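Local coordinates for CdnC (Chryseobacterium gregarium DSM 19109, PDB 7MGV), which probably uses ATP to close omega-ester macrocycles in the core of a ribosomally made precursor peptide, acting as an ATP-grasp ligase, at residues Ile51-Lys63 / Arg96-Leu108. Sequence-based numbering, arbitrary orientation.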
loop_
_atom_site.group_PDB
_atom_site.type_symbol
_atom_site.label_atom_id
_atom_site.label_comp_id
_atom_site.label_asym_id
_atom_site.label_seq_id
_atom_site.Cartn_x
_atom_site.Cartn_y
_atom_site.Cartn_z
ATOM N N ILE A 51 3.188 -24.603 5.150
ATOM C CA ILE A 51 4.532 -24.045 5.236
ATOM C C ILE A 51 4.439 -22.746 6.024
ATOM O O ILE A 51 3.780 -21.794 5.588
ATOM C CB ILE A 51 5.146 -23.810 3.848
ATOM C CG1 ILE A 51 5.279 -25.134 3.095
ATOM C CG2 ILE A 51 6.501 -23.132 3.976
ATOM C CD1 ILE A 51 5.892 -24.992 1.721
ATOM N N ARG A 52 5.095 -22.710 7.180
ATOM C CA ARG A 52 5.027 -21.565 8.078
ATOM C C ARG A 52 6.204 -20.635 7.811
ATOM O O ARG A 52 7.364 -21.030 7.973
ATOM C CB ARG A 52 5.025 -22.023 9.535
ATOM C CG ARG A 52 4.609 -20.951 10.529
ATOM C CD ARG A 52 4.425 -21.539 11.919
ATOM N NE ARG A 52 3.516 -20.744 12.740
ATOM C CZ ARG A 52 3.894 -20.016 13.785
ATOM N NH1 ARG A 52 5.171 -19.979 14.143
ATOM N NH2 ARG A 52 2.997 -19.327 14.474
ATOM N N PHE A 53 5.904 -19.405 7.404
ATOM C CA PHE A 53 6.904 -18.363 7.191
ATOM C C PHE A 53 6.673 -17.302 8.262
ATOM O O PHE A 53 5.818 -16.425 8.106
ATOM C CB PHE A 53 6.803 -17.782 5.782
ATOM C CG PHE A 53 7.941 -16.863 5.409
ATOM C CD1 PHE A 53 9.029 -16.689 6.251
ATOM C CD2 PHE A 53 7.918 -16.174 4.207
ATOM C CE1 PHE A 53 10.067 -15.842 5.903
ATOM C CE2 PHE A 53 8.954 -15.329 3.854
ATOM C CZ PHE A 53 10.029 -15.163 4.703
ATOM N N ASN A 54 7.436 -17.385 9.348
ATOM C CA ASN A 54 7.317 -16.419 10.430
ATOM C C ASN A 54 8.091 -15.161 10.058
ATOM O O ASN A 54 9.303 -15.212 9.818
ATOM C CB ASN A 54 7.811 -17.018 11.743
ATOM C CG ASN A 54 6.694 -17.677 12.527
ATOM O OD1 ASN A 54 6.861 -18.027 13.693
ATOM N ND2 ASN A 54 5.542 -17.846 11.885
ATOM N N VAL A 55 7.384 -14.034 10.021
ATOM C CA VAL A 55 7.881 -12.855 9.324
ATOM C C VAL A 55 8.850 -12.034 10.167
ATOM O O VAL A 55 9.682 -11.309 9.607
ATOM C CB VAL A 55 6.680 -12.013 8.856
ATOM C CG1 VAL A 55 6.203 -11.066 9.949
ATOM C CG2 VAL A 55 7.013 -11.277 7.586
ATOM N N ASP A 56 8.776 -12.128 11.497
ATOM C CA ASP A 56 9.734 -11.419 12.337
ATOM C C ASP A 56 11.124 -12.030 12.255
ATOM O O ASP A 56 12.108 -11.343 12.551
ATOM C CB ASP A 56 9.256 -11.401 13.790
ATOM C CG ASP A 56 8.880 -12.779 14.298
ATOM O OD1 ASP A 56 8.441 -13.618 13.483
ATOM O OD2 ASP A 56 9.021 -13.020 15.515
ATOM N N GLU A 57 11.226 -13.296 11.856
ATOM C CA GLU A 57 12.511 -13.970 11.740
ATOM C C GLU A 57 13.193 -13.724 10.401
ATOM O O GLU A 57 14.251 -14.311 10.148
ATOM C CB GLU A 57 12.338 -15.474 11.960
ATOM C CG GLU A 57 11.518 -15.853 13.183
ATOM C CD GLU A 57 12.269 -15.694 14.497
ATOM O OE1 GLU A 57 12.415 -16.709 15.211
ATOM O OE2 GLU A 57 12.700 -14.569 14.832
ATOM N N TYR A 58 12.618 -12.881 9.539
ATOM C CA TYR A 58 13.243 -12.494 8.280
ATOM C C TYR A 58 13.847 -11.108 8.427
ATOM O O TYR A 58 13.178 -10.209 8.955
ATOM C CB TYR A 58 12.217 -12.496 7.147
ATOM C CG TYR A 58 12.749 -11.988 5.824
ATOM C CD1 TYR A 58 13.491 -12.815 4.990
ATOM C CD2 TYR A 58 12.508 -10.685 5.407
ATOM C CE1 TYR A 58 13.982 -12.356 3.782
ATOM C CE2 TYR A 58 12.995 -10.218 4.200
ATOM C CZ TYR A 58 13.731 -11.058 3.393
ATOM O OH TYR A 58 14.216 -10.598 2.190
ATOM N N PRO A 59 15.088 -10.874 7.973
ATOM C CA PRO A 59 15.945 -11.811 7.246
ATOM C C PRO A 59 16.948 -12.546 8.130
ATOM O O PRO A 59 17.809 -13.256 7.611
ATOM C CB PRO A 59 16.676 -10.892 6.275
ATOM C CG PRO A 59 16.896 -9.651 7.093
ATOM C CD PRO A 59 15.715 -9.541 8.052
ATOM N N LEU A 60 16.835 -12.377 9.448
ATOM C CA LEU A 60 17.853 -12.906 10.352
ATOM C C LEU A 60 17.824 -14.430 10.397
ATOM O O LEU A 60 18.825 -15.091 10.098
ATOM C CB LEU A 60 17.670 -12.316 11.752
ATOM C CG LEU A 60 18.950 -11.805 12.420
ATOM C CD1 LEU A 60 19.666 -10.804 11.523
ATOM C CD2 LEU A 60 18.645 -11.186 13.777
ATOM N N LYS A 61 16.682 -15.013 10.766
ATOM C CA LYS A 61 16.613 -16.443 11.040
ATOM C C LYS A 61 16.039 -17.268 9.892
ATOM O O LYS A 61 16.198 -18.495 9.901
ATOM C CB LYS A 61 15.801 -16.692 12.319
ATOM C CG LYS A 61 16.523 -16.241 13.589
ATOM C CD LYS A 61 15.639 -16.361 14.821
ATOM C CE LYS A 61 16.422 -16.110 16.104
ATOM N NZ LYS A 61 17.130 -14.799 16.096
ATOM N N ASN A 62 15.386 -16.645 8.914
ATOM C CA ASN A 62 15.006 -17.321 7.681
ATOM C C ASN A 62 15.828 -16.788 6.517
ATOM O O ASN A 62 16.373 -15.682 6.564
ATOM C CB ASN A 62 13.514 -17.151 7.359
ATOM C CG ASN A 62 12.617 -17.437 8.540
ATOM O OD1 ASN A 62 12.103 -16.518 9.172
ATOM N ND2 ASN A 62 12.422 -18.715 8.844
ATOM N N LYS A 63 15.918 -17.597 5.461
ATOM C CA LYS A 63 16.570 -17.182 4.222
ATOM C C LYS A 63 15.635 -17.461 3.056
ATOM O O LYS A 63 15.209 -18.601 2.858
ATOM C CB LYS A 63 17.914 -17.896 4.036
ATOM C CG LYS A 63 18.844 -17.761 5.234
ATOM C CD LYS A 63 19.826 -18.917 5.335
ATOM C CE LYS A 63 20.964 -18.591 6.291
ATOM N NZ LYS A 63 20.590 -18.876 7.706
ATOM N N ARG A 96 -1.477 -10.023 7.990
ATOM C CA ARG A 96 -0.713 -8.790 7.833
ATOM C C ARG A 96 0.416 -8.692 8.850
ATOM O O ARG A 96 0.217 -8.916 10.047
ATOM C CB ARG A 96 -1.632 -7.572 7.953
ATOM C CG ARG A 96 -0.928 -6.271 7.598
ATOM C CD ARG A 96 -1.890 -5.106 7.457
ATOM N NE ARG A 96 -1.317 -4.053 6.623
ATOM C CZ ARG A 96 -1.911 -2.893 6.367
ATOM N NH1 ARG A 96 -3.100 -2.625 6.887
ATOM N NH2 ARG A 96 -1.312 -1.997 5.594
ATOM N N ALA A 97 1.604 -8.353 8.357
ATOM C CA ALA A 97 2.787 -8.269 9.197
ATOM C C ALA A 97 2.877 -6.905 9.865
ATOM O O ALA A 97 2.636 -5.870 9.238
ATOM C CB ALA A 97 4.046 -8.528 8.371
ATOM N N TYR A 98 3.225 -6.913 11.150
ATOM C CA TYR A 98 3.443 -5.689 11.903
ATOM C C TYR A 98 4.845 -5.578 12.480
ATOM O O TYR A 98 5.201 -4.508 12.988
ATOM C CB TYR A 98 2.420 -5.571 13.044
ATOM C CG TYR A 98 0.982 -5.568 12.577
ATOM C CD1 TYR A 98 0.048 -6.427 13.140
ATOM C CD2 TYR A 98 0.559 -4.707 11.572
ATOM C CE1 TYR A 98 -1.268 -6.429 12.717
ATOM C CE2 TYR A 98 -0.754 -4.702 11.143
ATOM C CZ TYR A 98 -1.663 -5.565 11.718
ATOM O OH TYR A 98 -2.973 -5.564 11.295
ATOM N N ASN A 99 5.649 -6.640 12.415
ATOM C CA ASN A 99 7.004 -6.610 12.961
ATOM C C ASN A 99 7.869 -7.541 12.117
ATOM O O ASN A 99 7.829 -8.762 12.295
ATOM C CB ASN A 99 7.017 -7.016 14.427
ATOM C CG ASN A 99 8.419 -7.260 14.948
ATOM O OD1 ASN A 99 8.712 -8.318 15.504
ATOM N ND2 ASN A 99 9.296 -6.280 14.764
ATOM N N ILE A 100 8.637 -6.959 11.203
ATOM C CA ILE A 100 9.599 -7.700 10.405
ATOM C C ILE A 100 10.994 -7.205 10.762
ATOM O O ILE A 100 11.172 -6.135 11.354
ATOM C CB ILE A 100 9.334 -7.552 8.896
ATOM C CG1 ILE A 100 9.453 -6.088 8.489
ATOM C CG2 ILE A 100 7.948 -8.063 8.543
ATOM C CD1 ILE A 100 9.808 -5.906 7.052
ATOM N N GLY A 101 11.994 -7.999 10.395
ATOM C CA GLY A 101 13.373 -7.617 10.653
ATOM C C GLY A 101 13.740 -7.532 12.118
ATOM O O GLY A 101 14.441 -6.596 12.524
ATOM N N HIS A 102 13.277 -8.482 12.928
ATOM C CA HIS A 102 13.634 -8.491 14.339
ATOM C C HIS A 102 15.117 -8.800 14.500
ATOM O O HIS A 102 15.628 -9.767 13.926
ATOM C CB HIS A 102 12.791 -9.511 15.099
ATOM C CG HIS A 102 12.999 -9.477 16.582
ATOM N ND1 HIS A 102 13.907 -10.291 17.225
ATOM C CD2 HIS A 102 12.420 -8.724 17.547
ATOM C CE1 HIS A 102 13.877 -10.041 18.522
ATOM N NE2 HIS A 102 12.984 -9.093 18.743
ATOM N N GLY A 103 15.809 -7.969 15.278
ATOM C CA GLY A 103 17.223 -8.134 15.521
ATOM C C GLY A 103 18.128 -7.345 14.597
ATOM O O GLY A 103 19.321 -7.212 14.892
ATOM N N ILE A 104 17.598 -6.817 13.491
ATOM C CA ILE A 104 18.425 -6.072 12.545
ATOM C C ILE A 104 18.955 -4.792 13.177
ATOM O O ILE A 104 20.057 -4.336 12.847
ATOM C CB ILE A 104 17.621 -5.784 11.258
ATOM C CG1 ILE A 104 17.245 -7.095 10.566
ATOM C CG2 ILE A 104 18.408 -4.897 10.304
ATOM C CD1 ILE A 104 18.414 -7.787 9.905
ATOM N N LYS A 105 18.197 -4.201 14.105
ATOM C CA LYS A 105 18.623 -2.947 14.719
ATOM C C LYS A 105 19.920 -3.123 15.500
ATOM O O LYS A 105 20.794 -2.249 15.471
ATOM C CB LYS A 105 17.516 -2.407 15.625
ATOM C CG LYS A 105 17.689 -0.944 16.009
ATOM C CD LYS A 105 16.517 -0.447 16.843
ATOM C CE LYS A 105 16.794 0.933 17.418
ATOM N NZ LYS A 105 16.966 1.963 16.354
ATOM N N GLU A 106 20.068 -4.250 16.197
ATOM C CA GLU A 106 21.272 -4.499 16.978
ATOM C C GLU A 106 22.469 -4.881 16.119
ATOM O O GLU A 106 23.610 -4.710 16.561
ATOM C CB GLU A 106 21.011 -5.603 18.006
ATOM C CG GLU A 106 20.945 -5.114 19.443
ATOM C CD GLU A 106 20.349 -6.146 20.382
ATOM O OE1 GLU A 106 20.506 -7.356 20.115
ATOM O OE2 GLU A 106 19.722 -5.745 21.386
ATOM N N GLU A 107 22.242 -5.387 14.906
ATOM C CA GLU A 107 23.330 -5.888 14.075
ATOM C C GLU A 107 23.934 -4.828 13.164
ATOM O O GLU A 107 25.130 -4.896 12.862
ATOM C CB GLU A 107 22.841 -7.062 13.220
ATOM C CG GLU A 107 22.304 -8.238 14.019
ATOM C CD GLU A 107 23.407 -9.118 14.580
ATOM O OE1 GLU A 107 24.589 -8.874 14.260
ATOM O OE2 GLU A 107 23.087 -10.056 15.339
ATOM N N LEU A 108 23.146 -3.855 12.720
ATOM C CA LEU A 108 23.585 -2.888 11.726
ATOM C C LEU A 108 23.839 -1.530 12.363
ATOM O O LEU A 108 23.220 -1.167 13.368
ATOM C CB LEU A 108 22.549 -2.745 10.607
ATOM C CG LEU A 108 22.449 -3.917 9.631
ATOM C CD1 LEU A 108 21.460 -3.605 8.523
ATOM C CD2 LEU A 108 23.816 -4.249 9.056
#
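Backbone bonds join D56 and Y58 to G101 and H102. H102 N donates to D56 O over 3.1 Å, lying in the carbonyl plane, while G101 N reaches Y58 O in a weak bond bent to 128° at the hydrogen. The CA of D56 adds a C-H...O contact to N99 O at 3.3 Å; the carboxylate of D56 turns to other work, one oxygen bonding T30.

Apolar contacts form two patches. In the first, both methyls of V55 are used: CG1 lies 3.7 Å from A97 CB, and CG2 meets I100 CG2 at 3.5 Å, the two branched side chains crossing at a slant. With an alanine here both contacting methyls are gone, which is likely to leave a gap facing A97 CB and I100 CG2. In the second, chi1 of I104 (-63°) directs CG1 toward P59, and the bend at chi2 (-72°) carries CD1 to 3.7 Å from CG of the P59 pyrrolidine ring and to 3.6 Å from L60 CD1. The other methyl of L60, CD2, lies against G103 CA, where a side chain would clash. L220 and Y221 of the second subunit pack on L60 and I104.

The contact thus joins the loops leaving the C-terminal ends of strands 48-54 and 91-94, which flank strand 22-28 in the parallel sheet of the MvdD pre-ATP-grasp domain; the second loop leads into helix 110-130, beside the subunit interface.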